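Local coordinates for single-strand binding protein (Thermotoga maritima, PDB 1Z9F) that probably binds single-stranded DNA and forms a homotetramer, at residues I19-R24 and F65-F70; P29-T34 and R72-A77; T79-G84 and N114-M119. One frame throughout, in Å; residues are numbered along the deposited sequence.

Contact 1 is the core contact: it lies near the centre of the chain and joins strands 16-33 and 62-70 through aliphatic and aromatic side chains alone. Contacts 2 and 3 are partly buried and share helix 71-80, which follows strand 62-70 directly. Contact 2 sets the far end of strand 16-33 against the flank of that helix, with a carboxylate and a proline doing the touching. Contact 3 fastens the chain leaving the helix to strand 108-118, by apolar packing but with a backbone carbonyl at a ring edge. T69 ties contact 1 to contact 2 by packing on A74 and A77; in the conformer given, R24 NE probably bonds to G84 O of contact 3.

Contact 1. Residues I19-R24 and F65-F70; sequences IILIGR and FRIVTF
This is a buried, wholly apolar contact across the interior of the OB fold, where L21 of strand 16-33 meets F65 and I67 of strand 62-70 and I19 reaches F65. The two segments run at 104° with axes 10.5 Å apart, so side chains rather than backbone hydrogen bonds join them. L21 carries most of it. Its CD1 methyl rests over one face of the F65 ring, 4.0 Å from the ring centroid and 19° off the normal, a CH-pi contact displaced toward the CG side. Its other methyl, CD2, reaches the ring's far end, 4.1 Å from F65 CZ. I19 CD1 approaches the ring obliquely, 4.5 Å from F65 CE2. With CG beside the backbone N (chi1 -61°), the F65 ring is carried in under L21. Cut back to an alanine, F65 is likely to leave both L21 methyls without the surface they lie on and open a gap beside I19. V111 of strand 108-118 packs on I19, L21 and I67, while M95 of the second subunit reaches F65 and an antiparallel ladder with that subunit extends the sheet through residues 19-22. Beside the ring, L21 CD1 also approaches I67 CD1 at 4.4 Å.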
# COMPACT_ATOMS: atom_id res chain seq x y z
N ILE A 19 2.71 -2.78 -4.75
CA ILE A 19 2.69 -3.32 -3.40
C ILE A 19 2.88 -4.85 -3.43
O ILE A 19 2.32 -5.53 -4.25
CB ILE A 19 1.43 -2.85 -2.57
CG1 ILE A 19 1.63 -3.23 -1.09
CG2 ILE A 19 0.14 -3.44 -3.10
CD1 ILE A 19 0.71 -2.58 -0.19
N ILE A 20 3.72 -5.35 -2.52
CA ILE A 20 3.98 -6.77 -2.36
C ILE A 20 3.80 -7.09 -0.89
O ILE A 20 4.48 -6.51 -0.04
CB ILE A 20 5.39 -7.14 -2.77
CG1 ILE A 20 5.63 -6.69 -4.21
CG2 ILE A 20 5.63 -8.63 -2.56
CD1 ILE A 20 7.05 -6.77 -4.65
N LEU A 21 2.89 -8.01 -0.62
CA LEU A 21 2.49 -8.38 0.74
C LEU A 21 2.58 -9.88 0.81
O LEU A 21 2.35 -10.54 -0.19
CB LEU A 21 1.04 -7.96 1.02
CG LEU A 21 0.76 -6.46 0.82
CD1 LEU A 21 -0.69 -6.19 0.77
CD2 LEU A 21 1.45 -5.63 1.88
N ILE A 22 2.99 -10.40 1.96
CA ILE A 22 2.86 -11.82 2.28
C ILE A 22 2.11 -11.92 3.62
O ILE A 22 2.59 -11.43 4.64
CB ILE A 22 4.20 -12.53 2.40
CG1 ILE A 22 4.89 -12.59 1.04
CG2 ILE A 22 4.00 -13.94 2.90
CD1 ILE A 22 6.28 -13.16 1.08
N GLY A 23 0.92 -12.53 3.58
CA GLY A 23 0.11 -12.69 4.77
C GLY A 23 -0.85 -13.85 4.68
O GLY A 23 -0.98 -14.49 3.64
N ARG A 24 -1.52 -14.14 5.80
CA ARG A 24 -2.51 -15.21 5.87
C ARG A 24 -3.85 -14.63 5.39
O ARG A 24 -4.08 -13.44 5.54
CB ARG A 24 -2.70 -15.77 7.29
CG ARG A 24 -1.52 -15.74 8.29
CD ARG A 24 -0.29 -16.58 7.91
NE ARG A 24 -0.59 -17.95 7.48
CZ ARG A 24 0.17 -19.02 7.71
NH1 ARG A 24 -0.21 -20.20 7.25
NH2 ARG A 24 1.31 -18.92 8.39
N PHE A 65 -5.34 -5.95 4.97
CA PHE A 65 -5.47 -5.43 3.62
C PHE A 65 -6.60 -6.13 2.86
O PHE A 65 -6.59 -7.35 2.73
CB PHE A 65 -4.15 -5.65 2.86
CG PHE A 65 -2.97 -4.94 3.47
CD1 PHE A 65 -2.19 -5.55 4.42
CD2 PHE A 65 -2.63 -3.66 3.07
CE1 PHE A 65 -1.13 -4.91 4.98
CE2 PHE A 65 -1.57 -3.01 3.61
CZ PHE A 65 -0.82 -3.63 4.58
N ARG A 66 -7.54 -5.36 2.33
CA ARG A 66 -8.52 -5.89 1.36
C ARG A 66 -7.83 -6.16 0.02
O ARG A 66 -7.34 -5.23 -0.60
CB ARG A 66 -9.66 -4.88 1.16
CG ARG A 66 -10.76 -5.36 0.22
CD ARG A 66 -12.04 -4.55 0.37
N ILE A 67 -7.75 -7.44 -0.39
CA ILE A 67 -7.25 -7.83 -1.72
C ILE A 67 -8.41 -8.03 -2.73
O ILE A 67 -9.37 -8.74 -2.46
CB ILE A 67 -6.43 -9.17 -1.68
CG1 ILE A 67 -5.40 -9.22 -0.52
CG2 ILE A 67 -5.73 -9.44 -3.01
CD1 ILE A 67 -4.51 -8.05 -0.43
N VAL A 68 -8.28 -7.41 -3.91
CA VAL A 68 -9.20 -7.59 -5.01
C VAL A 68 -8.50 -8.30 -6.18
O VAL A 68 -7.39 -7.94 -6.53
CB VAL A 68 -9.73 -6.23 -5.54
CG1 VAL A 68 -11.00 -6.44 -6.36
CG2 VAL A 68 -10.02 -5.30 -4.40
N THR A 69 -9.17 -9.29 -6.76
CA THR A 69 -8.72 -10.01 -7.95
C THR A 69 -9.81 -9.99 -9.04
O THR A 69 -10.99 -9.93 -8.74
CB THR A 69 -8.39 -11.46 -7.61
OG1 THR A 69 -9.52 -12.06 -6.99
CG2 THR A 69 -7.23 -11.54 -6.65
N PHE A 70 -9.39 -10.02 -10.31
CA PHE A 70 -10.29 -9.98 -11.47
C PHE A 70 -9.95 -11.08 -12.46
O PHE A 70 -8.81 -11.53 -12.53
CB PHE A 70 -10.19 -8.62 -12.16
CG PHE A 70 -10.69 -7.49 -11.33
CD1 PHE A 70 -9.87 -6.87 -10.42
CD2 PHE A 70 -12.01 -7.06 -11.45
CE1 PHE A 70 -10.34 -5.83 -9.64
CE2 PHE A 70 -12.48 -6.01 -10.66
CZ PHE A 70 -11.63 -5.39 -9.75

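Contact 2. Residues P29-T34 and R72-A77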
# COMPACT_ATOMS: atom_id res chain seq x y z
N PRO A 29 -12.43 -16.23 0.63
CA PRO A 29 -12.68 -15.25 -0.42
C PRO A 29 -14.16 -15.14 -0.81
O PRO A 29 -14.91 -16.12 -0.70
CB PRO A 29 -11.84 -15.76 -1.59
CG PRO A 29 -11.61 -17.19 -1.32
CD PRO A 29 -11.63 -17.37 0.15
N GLU A 30 -14.56 -13.95 -1.23
CA GLU A 30 -15.92 -13.70 -1.70
C GLU A 30 -15.90 -13.57 -3.21
O GLU A 30 -15.31 -12.63 -3.74
CB GLU A 30 -16.47 -12.42 -1.08
CG GLU A 30 -16.79 -12.54 0.40
CD GLU A 30 -17.40 -11.28 0.97
OE1 GLU A 30 -16.85 -10.18 0.73
OE2 GLU A 30 -18.44 -11.38 1.66
N GLU A 31 -16.52 -14.54 -3.90
CA GLU A 31 -16.75 -14.44 -5.35
C GLU A 31 -17.99 -13.60 -5.60
O GLU A 31 -19.01 -13.75 -4.93
CB GLU A 31 -16.91 -15.81 -6.01
CG GLU A 31 -17.11 -15.81 -7.55
CD GLU A 31 -15.83 -15.54 -8.35
OE1 GLU A 31 -15.18 -14.50 -8.14
OE2 GLU A 31 -15.49 -16.37 -9.23
N ARG A 32 -17.89 -12.78 -6.63
CA ARG A 32 -18.63 -11.55 -6.71
C ARG A 32 -18.46 -11.15 -8.18
O ARG A 32 -17.54 -10.43 -8.54
CB ARG A 32 -18.05 -10.59 -5.63
CG ARG A 32 -17.86 -9.11 -5.92
CD ARG A 32 -19.07 -8.27 -5.56
NE ARG A 32 -18.97 -6.95 -6.18
CZ ARG A 32 -19.97 -6.09 -6.36
NH1 ARG A 32 -21.20 -6.38 -5.97
NH2 ARG A 32 -19.74 -4.93 -6.96
N TYR A 33 -19.32 -11.69 -9.03
CA TYR A 33 -19.22 -11.50 -10.48
C TYR A 33 -19.78 -10.14 -10.91
O TYR A 33 -20.94 -9.85 -10.63
CB TYR A 33 -20.04 -12.56 -11.21
CG TYR A 33 -19.64 -13.99 -10.96
CD1 TYR A 33 -18.46 -14.51 -11.47
CD2 TYR A 33 -20.48 -14.85 -10.24
CE1 TYR A 33 -18.10 -15.83 -11.25
CE2 TYR A 33 -20.14 -16.17 -10.02
CZ TYR A 33 -18.94 -16.65 -10.53
OH TYR A 33 -18.59 -17.96 -10.31
N THR A 34 -18.98 -9.33 -11.61
CA THR A 34 -19.53 -8.11 -12.22
C THR A 34 -20.34 -8.40 -13.48
O THR A 34 -20.78 -9.53 -13.73
CB THR A 34 -18.44 -7.09 -12.68
OG1 THR A 34 -17.96 -7.46 -13.98
CG2 THR A 34 -17.32 -6.97 -11.71
N ARG A 72 -9.32 -14.49 -14.44
CA ARG A 72 -8.81 -15.83 -14.07
C ARG A 72 -8.21 -15.88 -12.67
O ARG A 72 -8.24 -16.92 -12.01
CB ARG A 72 -7.77 -16.31 -15.08
N LEU A 73 -7.65 -14.76 -12.23
CA LEU A 73 -7.07 -14.65 -10.90
C LEU A 73 -8.15 -14.65 -9.82
O LEU A 73 -8.00 -15.31 -8.79
CB LEU A 73 -6.24 -13.37 -10.80
CG LEU A 73 -5.23 -13.32 -9.67
CD1 LEU A 73 -4.22 -14.45 -9.80
CD2 LEU A 73 -4.56 -11.98 -9.70
N ALA A 74 -9.23 -13.90 -10.06
CA ALA A 74 -10.47 -14.01 -9.26
C ALA A 74 -10.93 -15.45 -9.24
O ALA A 74 -11.21 -15.99 -8.18
CB ALA A 74 -11.57 -13.12 -9.82
N GLU A 75 -10.98 -16.07 -10.42
CA GLU A 75 -11.38 -17.47 -10.54
C GLU A 75 -10.44 -18.37 -9.75
O GLU A 75 -10.89 -19.20 -8.96
CB GLU A 75 -11.41 -17.92 -12.01
CG GLU A 75 -12.43 -17.21 -12.88
CD GLU A 75 -12.39 -17.68 -14.32
OE1 GLU A 75 -12.65 -18.88 -14.56
OE2 GLU A 75 -12.10 -16.85 -15.21
N PHE A 76 -9.13 -18.20 -9.96
CA PHE A 76 -8.13 -18.94 -9.20
C PHE A 76 -8.31 -18.71 -7.70
O PHE A 76 -8.24 -19.64 -6.91
CB PHE A 76 -6.70 -18.57 -9.62
CG PHE A 76 -5.67 -18.84 -8.55
CD1 PHE A 76 -5.31 -17.85 -7.64
CD2 PHE A 76 -5.09 -20.09 -8.43
CE1 PHE A 76 -4.40 -18.10 -6.64
CE2 PHE A 76 -4.15 -20.35 -7.44
CZ PHE A 76 -3.81 -19.36 -6.54
N ALA A 77 -8.56 -17.45 -7.33
CA ALA A 77 -8.64 -17.08 -5.92
C ALA A 77 -9.75 -17.85 -5.23
O ALA A 77 -9.50 -18.64 -4.33
CB ALA A 77 -8.86 -15.57 -5.74
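E31 and P29 make the direct contacts here, one with the flank of helix 71-80 and the other with a carbonyl near its end. The E31 carboxylate reaches the helix with both oxygens: OE1 is 4.2 Å from the A74 CB methyl, and OE2 lies 4.5 Å from E75 CA. These are packing distances, with no hydrogen bond between the segments. Farther along, P29 sets its ring against A77, with CG 4.0 Å from the carbonyl O of A77. The small side chain of A74 probably lets the strand lie close, its CA being 7.4 Å from that of E31.

The next shell explains why the acid stays put. E31 extends from the strand with CG anti to the backbone nitrogen (chi1 -178°), then bends at chi2 to 76°, which turns the carboxylate toward the helix. There OE1 is hydrogen-bonded to T41 OG1 of strand 39-48, and the same hydroxyl lies within bonding reach of the carbonyl O of A74. With one hydrogen to offer, it probably shares or alternates between the strand's acid and the helix backbone. The CG of E31 lies over one face of the Y33 ring, 3.6 Å above the plane. T41 packs on P29 and A77 as well, and T69 of strand 62-70 sits against both alanines, so the helix is seated on the sheet from which E31 reaches out.

Chemically, the join between strand and helix is indirect: oxygen-to-carbon van der Waals contact, with a polar link relayed through T41. The carboxylates of E31 and E75 carry like charge, but E31 OE2 and E75 OE1 stay 6.5 Å apart, so any repulsion between them is probably modest.

Contact 3. Residues T79-G84 and N114-M119; sequences TYLTKG and NVVRFM
L81, the first residue to leave helical geometry after helix 71-80, reaches across to F118 and V116 of strand 108-118. Followed outward, its CB leads to a CG that lies beside the backbone N and anti to the carbonyl carbon (chi1 -53°), and this points its two methyls toward V116 and F118. From there the methyls part. CD1 goes to the valine and stops 4.0 Å from V116 CG1, a methyl-to-methyl contact between side chains that pass at a slant. CD2 goes to the phenylalanine and comes at the ring obliquely, 3.6 Å from F118 CZ; its modelled approach of 3.2 Å to F118 CE1 is doubtfully short and may reflect imprecision in the model.

Y80 also meets the CZ end of the ring. The carbonyl O of Y80 stands at the ring edge, near its plane, 3.4 Å from F118 CZ, while Y80 CB packs 3.7 Å from that same atom. The rim hydrogens of a phenyl ring carry slight positive charge, so a carbonyl oxygen near the plane is probably a favourable neighbour. The outer end of the Y80 side chain leads away from the strand. F118 thus has its outer end against the last turn of the helix and the residue after it, and R85 adds a cation-pi contact to its ring.

Around this, V87 of strand 86-96 packs on both V116 and F118, and L81 also touches L25 and P29 of strand 16-33. The exit from helix 71-80 therefore lies where strands 16-33, 86-96 and 108-118 come together, with F76, earlier in helix 71-80, also packed on L81.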
# COMPACT_ATOMS: atom_id res chain seq x y z
N THR A 79 -11.62 -20.47 -6.21
CA THR A 79 -11.61 -21.94 -6.26
C THR A 79 -10.40 -22.59 -5.55
O THR A 79 -10.38 -23.81 -5.38
CB THR A 79 -11.77 -22.54 -7.71
OG1 THR A 79 -10.53 -22.55 -8.42
CG2 THR A 79 -12.81 -21.78 -8.52
N TYR A 80 -9.42 -21.79 -5.14
CA TYR A 80 -8.23 -22.33 -4.45
C TYR A 80 -7.91 -21.72 -3.08
O TYR A 80 -7.41 -22.44 -2.21
CB TYR A 80 -7.01 -22.29 -5.37
CG TYR A 80 -7.14 -23.20 -6.57
CD1 TYR A 80 -6.86 -24.55 -6.46
CD2 TYR A 80 -7.55 -22.71 -7.80
CE1 TYR A 80 -6.98 -25.39 -7.55
CE2 TYR A 80 -7.68 -23.54 -8.89
CZ TYR A 80 -7.40 -24.88 -8.77
OH TYR A 80 -7.54 -25.70 -9.87
N LEU A 81 -8.19 -20.44 -2.86
CA LEU A 81 -7.83 -19.77 -1.60
C LEU A 81 -8.84 -20.02 -0.47
O LEU A 81 -10.04 -19.93 -0.68
CB LEU A 81 -7.69 -18.25 -1.78
CG LEU A 81 -6.78 -17.71 -2.89
CD1 LEU A 81 -6.61 -16.20 -2.73
CD2 LEU A 81 -5.44 -18.40 -2.89
N THR A 82 -8.33 -20.33 0.73
CA THR A 82 -9.17 -20.48 1.93
C THR A 82 -8.51 -19.81 3.14
O THR A 82 -7.31 -19.56 3.13
CB THR A 82 -9.48 -21.97 2.25
OG1 THR A 82 -8.26 -22.65 2.59
CG2 THR A 82 -10.13 -22.65 1.06
N LYS A 83 -9.29 -19.54 4.18
CA LYS A 83 -8.79 -18.88 5.40
C LYS A 83 -7.56 -19.58 5.98
O LYS A 83 -7.39 -20.79 5.84
CB LYS A 83 -9.89 -18.81 6.46
N GLY A 84 -6.70 -18.79 6.63
CA GLY A 84 -5.47 -19.29 7.24
C GLY A 84 -4.30 -19.39 6.27
O GLY A 84 -3.16 -19.07 6.63
N ASN A 114 -2.20 -8.25 -9.08
CA ASN A 114 -1.90 -8.84 -10.37
C ASN A 114 -1.38 -10.26 -10.19
O ASN A 114 -1.39 -11.01 -11.12
CB ASN A 114 -0.98 -7.95 -11.20
CG ASN A 114 0.34 -7.64 -10.53
OD1 ASN A 114 0.45 -6.67 -9.75
ND2 ASN A 114 1.39 -8.39 -10.90
N VAL A 115 -0.94 -10.62 -8.99
CA VAL A 115 -0.38 -11.95 -8.72
C VAL A 115 -0.82 -12.41 -7.33
O VAL A 115 -0.81 -11.63 -6.39
CB VAL A 115 1.18 -11.90 -8.78
CG1 VAL A 115 1.82 -13.14 -8.15
CG2 VAL A 115 1.64 -11.75 -10.20
N VAL A 116 -1.25 -13.66 -7.21
CA VAL A 116 -1.43 -14.31 -5.90
C VAL A 116 -0.88 -15.73 -5.94
O VAL A 116 -1.41 -16.59 -6.66
CB VAL A 116 -2.90 -14.38 -5.46
CG1 VAL A 116 -3.00 -15.02 -4.06
CG2 VAL A 116 -3.55 -13.00 -5.45
N ARG A 117 0.19 -15.97 -5.19
CA ARG A 117 0.75 -17.30 -4.98
C ARG A 117 0.58 -17.79 -3.56
O ARG A 117 0.79 -17.04 -2.59
CB ARG A 117 2.24 -17.32 -5.27
CG ARG A 117 2.61 -16.70 -6.56
CD ARG A 117 3.85 -17.33 -7.13
NE ARG A 117 3.95 -16.87 -8.50
CZ ARG A 117 4.45 -15.70 -8.87
NH1 ARG A 117 4.96 -14.89 -7.98
NH2 ARG A 117 4.46 -15.36 -10.15
N PHE A 118 0.24 -19.08 -3.43
CA PHE A 118 0.40 -19.77 -2.17
C PHE A 118 1.86 -19.74 -1.79
O PHE A 118 2.73 -19.87 -2.65
CB PHE A 118 -0.04 -21.23 -2.28
CG PHE A 118 -1.49 -21.41 -2.56
CD1 PHE A 118 -2.44 -20.84 -1.73
CD2 PHE A 118 -1.90 -22.15 -3.66
CE1 PHE A 118 -3.78 -21.01 -1.99
CE2 PHE A 118 -3.25 -22.32 -3.92
CZ PHE A 118 -4.19 -21.74 -3.09
N MET A 119 2.13 -19.55 -0.50
CA MET A 119 3.47 -19.69 0.05
C MET A 119 3.63 -21.04 0.77
O MET A 119 4.65 -21.71 0.60
CB MET A 119 3.78 -18.52 0.99
CG MET A 119 4.13 -17.21 0.27
SD MET A 119 5.44 -17.36 -0.97
CE MET A 119 6.64 -18.43 -0.17